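Local coordinates for hypothetical protein CG14615-PA (Drosophila melanogaster, PDB 1SQH), which is of unestablished function but probably acts as an acyltransferase, perhaps transferring acyl groups to glycine, at residues F34-W45 / I226-L234. Sequence-based numbering, arbitrary orientation.
Sequences FHYLLLYNQRKW and IFQNDFSGL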
loop_
_atom_site.group_PDB
_atom_site.type_symbol
_atom_site.label_atom_id
_atom_site.label_comp_id
_atom_site.label_asym_id
_atom_site.label_seq_id
_atom_site.Cartn_x
_atom_site.Cartn_y
_atom_site.Cartn_z
ATOM N N PHE A 34 5.664 8.844 -1.880
ATOM C CA PHE A 34 5.008 7.653 -1.358
ATOM C C PHE A 34 5.047 7.436 0.151
ATOM O O PHE A 34 4.151 6.790 0.708
ATOM C CB PHE A 34 5.541 6.421 -2.081
ATOM C CG PHE A 34 4.942 6.224 -3.442
ATOM C CD1 PHE A 34 3.810 5.426 -3.609
ATOM C CD2 PHE A 34 5.479 6.865 -4.553
ATOM C CE1 PHE A 34 3.219 5.266 -4.868
ATOM C CE2 PHE A 34 4.902 6.714 -5.814
ATOM C CZ PHE A 34 3.772 5.915 -5.974
ATOM N N HIS A 35 6.069 7.949 0.823
ATOM C CA HIS A 35 6.121 7.791 2.262
ATOM C C HIS A 35 5.127 8.762 2.852
ATOM O O HIS A 35 4.471 8.463 3.856
ATOM C CB HIS A 35 7.539 8.023 2.780
ATOM C CG HIS A 35 8.451 6.877 2.478
ATOM N ND1 HIS A 35 8.406 5.693 3.182
ATOM C CD2 HIS A 35 9.313 6.678 1.453
ATOM C CE1 HIS A 35 9.200 4.810 2.599
ATOM N NE2 HIS A 35 9.759 5.382 1.546
ATOM N N TYR A 36 4.988 9.918 2.215
ATOM C CA TYR A 36 4.002 10.876 2.682
ATOM C C TYR A 36 2.617 10.236 2.509
ATOM O O TYR A 36 1.764 10.322 3.398
ATOM C CB TYR A 36 4.062 12.166 1.857
ATOM C CG TYR A 36 2.774 12.956 1.929
ATOM C CD1 TYR A 36 2.453 13.698 3.065
ATOM C CD2 TYR A 36 1.848 12.915 0.881
ATOM C CE1 TYR A 36 1.250 14.382 3.167
ATOM C CE2 TYR A 36 0.634 13.597 0.970
ATOM C CZ TYR A 36 0.342 14.332 2.118
ATOM O OH TYR A 36 -0.843 15.032 2.208
ATOM N N LEU A 37 2.402 9.593 1.359
ATOM C CA LEU A 37 1.112 8.968 1.070
ATOM C C LEU A 37 0.779 7.885 2.085
ATOM O O LEU A 37 -0.361 7.785 2.549
ATOM C CB LEU A 37 1.107 8.409 -0.357
ATOM C CG LEU A 37 1.052 9.568 -1.370
ATOM C CD1 LEU A 37 1.196 9.083 -2.809
ATOM C CD2 LEU A 37 -0.278 10.296 -1.175
ATOM N N LEU A 38 1.789 7.091 2.434
ATOM C CA LEU A 38 1.644 6.028 3.410
ATOM C C LEU A 38 1.244 6.637 4.759
ATOM O O LEU A 38 0.294 6.175 5.398
ATOM C CB LEU A 38 2.970 5.265 3.515
ATOM C CG LEU A 38 3.341 4.352 4.691
ATOM C CD1 LEU A 38 2.117 3.755 5.330
ATOM C CD2 LEU A 38 4.277 3.259 4.164
ATOM N N LEU A 39 1.960 7.684 5.165
ATOM C CA LEU A 39 1.690 8.365 6.431
ATOM C C LEU A 39 0.314 9.017 6.370
ATOM O O LEU A 39 -0.495 8.912 7.307
ATOM C CB LEU A 39 2.770 9.420 6.707
ATOM C CG LEU A 39 3.942 9.052 7.636
ATOM C CD1 LEU A 39 4.435 7.653 7.355
ATOM C CD2 LEU A 39 5.077 10.064 7.446
ATOM N N TYR A 40 0.054 9.703 5.262
ATOM C CA TYR A 40 -1.235 10.340 5.060
ATOM C C TYR A 40 -2.352 9.290 5.161
ATOM O O TYR A 40 -3.350 9.475 5.869
ATOM C CB TYR A 40 -1.272 10.986 3.678
ATOM C CG TYR A 40 -2.661 11.354 3.244
ATOM C CD1 TYR A 40 -3.229 12.566 3.619
ATOM C CD2 TYR A 40 -3.424 10.471 2.483
ATOM C CE1 TYR A 40 -4.531 12.897 3.241
ATOM C CE2 TYR A 40 -4.720 10.785 2.107
ATOM C CZ TYR A 40 -5.268 12.002 2.483
ATOM O OH TYR A 40 -6.543 12.328 2.060
ATOM N N ASN A 41 -2.175 8.181 4.453
ATOM C CA ASN A 41 -3.181 7.139 4.461
ATOM C C ASN A 41 -3.449 6.558 5.845
ATOM O O ASN A 41 -4.615 6.460 6.268
ATOM C CB ASN A 41 -2.787 6.011 3.511
ATOM C CG ASN A 41 -3.817 4.909 3.476
ATOM O OD1 ASN A 41 -4.868 5.040 2.861
ATOM N ND2 ASN A 41 -3.528 3.819 4.166
ATOM N N GLN A 42 -2.384 6.177 6.553
ATOM C CA GLN A 42 -2.551 5.587 7.875
ATOM C C GLN A 42 -3.312 6.506 8.817
ATOM O O GLN A 42 -4.269 6.084 9.466
ATOM C CB GLN A 42 -1.202 5.237 8.492
ATOM C CG GLN A 42 -1.341 4.444 9.798
ATOM C CD GLN A 42 -2.188 3.191 9.605
ATOM O OE1 GLN A 42 -1.789 2.271 8.893
ATOM N NE2 GLN A 42 -3.367 3.163 10.220
ATOM N N ARG A 43 -2.891 7.763 8.895
ATOM C CA ARG A 43 -3.568 8.705 9.769
ATOM C C ARG A 43 -5.024 8.907 9.341
ATOM O O ARG A 43 -5.886 9.162 10.187
ATOM C CB ARG A 43 -2.813 10.033 9.803
ATOM C CG ARG A 43 -1.471 9.905 10.507
ATOM C CD ARG A 43 -1.646 9.406 11.944
ATOM N NE ARG A 43 -2.122 10.464 12.837
ATOM C CZ ARG A 43 -2.790 10.249 13.969
ATOM N NH1 ARG A 43 -3.075 9.007 14.350
ATOM N NH2 ARG A 43 -3.157 11.275 14.725
ATOM N N LYS A 44 -5.306 8.791 8.043
ATOM C CA LYS A 44 -6.682 8.931 7.583
ATOM C C LYS A 44 -7.502 7.803 8.202
ATOM O O LYS A 44 -8.590 8.040 8.752
ATOM C CB LYS A 44 -6.769 8.838 6.061
ATOM C CG LYS A 44 -8.210 8.906 5.537
ATOM C CD LYS A 44 -8.281 8.938 4.011
ATOM C CE LYS A 44 -7.751 7.657 3.397
ATOM N NZ LYS A 44 -7.930 7.658 1.920
ATOM N N TRP A 45 -6.968 6.579 8.117
ATOM C CA TRP A 45 -7.638 5.412 8.681
ATOM C C TRP A 45 -7.758 5.537 10.200
ATOM O O TRP A 45 -8.813 5.231 10.772
ATOM C CB TRP A 45 -6.877 4.118 8.354
ATOM C CG TRP A 45 -7.071 3.610 6.949
ATOM C CD1 TRP A 45 -8.085 3.927 6.084
ATOM C CD2 TRP A 45 -6.249 2.650 6.269
ATOM N NE1 TRP A 45 -7.943 3.224 4.912
ATOM C CE2 TRP A 45 -6.827 2.434 4.997
ATOM C CE3 TRP A 45 -5.083 1.948 6.616
ATOM C CZ2 TRP A 45 -6.275 1.542 4.066
ATOM C CZ3 TRP A 45 -4.535 1.060 5.691
ATOM C CH2 TRP A 45 -5.135 0.867 4.429
ATOM N N ILE A 226 -11.875 -3.104 -8.400
ATOM C CA ILE A 226 -10.728 -2.252 -8.132
ATOM C C ILE A 226 -10.906 -1.705 -6.711
ATOM O O ILE A 226 -12.025 -1.427 -6.278
ATOM C CB ILE A 226 -10.650 -1.109 -9.192
ATOM C CG1 ILE A 226 -9.232 -0.534 -9.268
ATOM C CG2 ILE A 226 -11.653 -0.012 -8.861
ATOM C CD1 ILE A 226 -8.922 0.445 -8.187
ATOM N N PHE A 227 -9.805 -1.577 -5.980
ATOM C CA PHE A 227 -9.849 -1.092 -4.598
ATOM C C PHE A 227 -9.051 0.183 -4.411
ATOM O O PHE A 227 -8.247 0.555 -5.271
ATOM C CB PHE A 227 -9.200 -2.096 -3.642
ATOM C CG PHE A 227 -10.055 -3.253 -3.272
ATOM C CD1 PHE A 227 -10.168 -4.355 -4.118
ATOM C CD2 PHE A 227 -10.704 -3.273 -2.036
ATOM C CE1 PHE A 227 -10.915 -5.468 -3.735
ATOM C CE2 PHE A 227 -11.458 -4.378 -1.638
ATOM C CZ PHE A 227 -11.563 -5.481 -2.486
ATOM N N GLN A 228 -9.270 0.844 -3.274
ATOM C CA GLN A 228 -8.460 2.001 -2.920
ATOM C C GLN A 228 -7.410 1.247 -2.103
ATOM O O GLN A 228 -7.760 0.291 -1.417
ATOM C CB GLN A 228 -9.207 2.974 -2.007
ATOM C CG GLN A 228 -8.366 4.212 -1.679
ATOM C CD GLN A 228 -9.164 5.309 -1.005
ATOM O OE1 GLN A 228 -8.774 6.479 -1.031
ATOM N NE2 GLN A 228 -10.276 4.941 -0.391
ATOM N N ASN A 229 -6.145 1.646 -2.156
ATOM C CA ASN A 229 -5.129 0.893 -1.419
ATOM C C ASN A 229 -4.577 1.552 -0.159
ATOM O O ASN A 229 -5.108 2.563 0.311
ATOM C CB ASN A 229 -3.980 0.512 -2.365
ATOM C CG ASN A 229 -3.129 1.693 -2.765
ATOM O OD1 ASN A 229 -3.396 2.834 -2.385
ATOM N ND2 ASN A 229 -2.083 1.424 -3.534
ATOM N N ASP A 230 -3.509 0.976 0.394
ATOM C CA ASP A 230 -2.925 1.512 1.613
ATOM C C ASP A 230 -2.072 2.767 1.404
ATOM O O ASP A 230 -1.335 3.195 2.298
ATOM C CB ASP A 230 -2.142 0.421 2.369
ATOM C CG ASP A 230 -1.239 -0.418 1.458
ATOM O OD1 ASP A 230 -1.299 -0.279 0.215
ATOM O OD2 ASP A 230 -0.465 -1.239 2.003
ATOM N N PHE A 231 -2.189 3.353 0.217
ATOM C CA PHE A 231 -1.493 4.590 -0.118
ATOM C C PHE A 231 -2.570 5.559 -0.620
ATOM O O PHE A 231 -2.267 6.602 -1.208
ATOM C CB PHE A 231 -0.445 4.373 -1.221
ATOM C CG PHE A 231 0.810 3.692 -0.746
ATOM C CD1 PHE A 231 0.896 2.301 -0.712
ATOM C CD2 PHE A 231 1.905 4.449 -0.316
ATOM C CE1 PHE A 231 2.058 1.661 -0.253
ATOM C CE2 PHE A 231 3.071 3.834 0.148
ATOM C CZ PHE A 231 3.153 2.430 0.178
ATOM N N SER A 232 -3.827 5.184 -0.372
ATOM C CA SER A 232 -5.004 5.960 -0.772
ATOM C C SER A 232 -5.123 6.068 -2.278
ATOM O O SER A 232 -5.904 6.872 -2.796
ATOM C CB SER A 232 -4.972 7.361 -0.156
ATOM O OG SER A 232 -5.109 7.282 1.249
ATOM N N GLY A 233 -4.342 5.242 -2.972
ATOM C CA GLY A 233 -4.355 5.214 -4.422
ATOM C C GLY A 233 -5.104 3.993 -4.926
ATOM O O GLY A 233 -5.977 3.470 -4.239
ATOM N N LEU A 234 -4.751 3.522 -6.117
ATOM C CA LEU A 234 -5.413 2.363 -6.719
ATOM C C LEU A 234 -4.697 1.062 -6.421
ATOM O O LEU A 234 -3.471 1.028 -6.342
ATOM C CB LEU A 234 -5.499 2.514 -8.243
ATOM C CG LEU A 234 -6.642 3.268 -8.928
ATOM C CD1 LEU A 234 -6.972 4.546 -8.186
ATOM C CD2 LEU A 234 -6.240 3.552 -10.377
HETATM O O HOH W 1 -1.030 3.438 4.974
#
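The six-membered ring of Trp45 meets the backbone at Asn229 and Asp230, in the tip of the β-hairpin formed by strands 222-228 and 234-239, which is set against helix 34-51. Asn209 ties the same two sides together, its ND2 donating to Asn229 O and its OD1 accepting from Trp45 NE1. The side chain of Asn229 turns inward to its own loop: OD1 takes the N-H groups of Phe231 and Gly233 from opposite faces of its carboxamide plane, the former bond making an Asx turn. At Asp230, CA lies 3.6 Å from Trp45 CH2, while the carbonyl O accepts from a water at 2.7 Å. That water also donates to Leu38 O and accepts from Asn41 ND2, which sits over the rim of one Trp45 face. The Phe231 ring packs against the first turn of helix 34-51, at Phe34, Leu37 and Leu38. The edge of Phe34 points toward its face in an offset edge-to-face pair, planes 68° apart and centroids 5.8 Å apart. Phe34 O lies at the Phe231 ring edge, in plane, 3.2 Å from CE2; this CE2 also touches Leu38 CB at 3.7 Å. Ser232 OG donates to Asn41 OD1 at 2.8 Å, in the carbonyl plane on a lone pair (C=O...O angle 117°). With CG anti to the backbone N (chi1 -179°), Asn41 extends its amide between this hydroxyl and the water. Lys44 bends at chi3 to bring NZ within 2.9 Å of Ser232 OG as donor. Replacing Asn41 with an alanine removes both amide atoms, and the Ser232 hydroxyl, left without its acceptor, would probably be freer to turn while the water loses its donor. The DUF5645 and FR47-like regions, both of the acetyltransferase clan, are thus joined by the Phe34-Phe231 pair with its leucine neighbours, beside directional polar contacts whose Lys44 end also salt-bridges Glu264, probably favouring a charged ammonium.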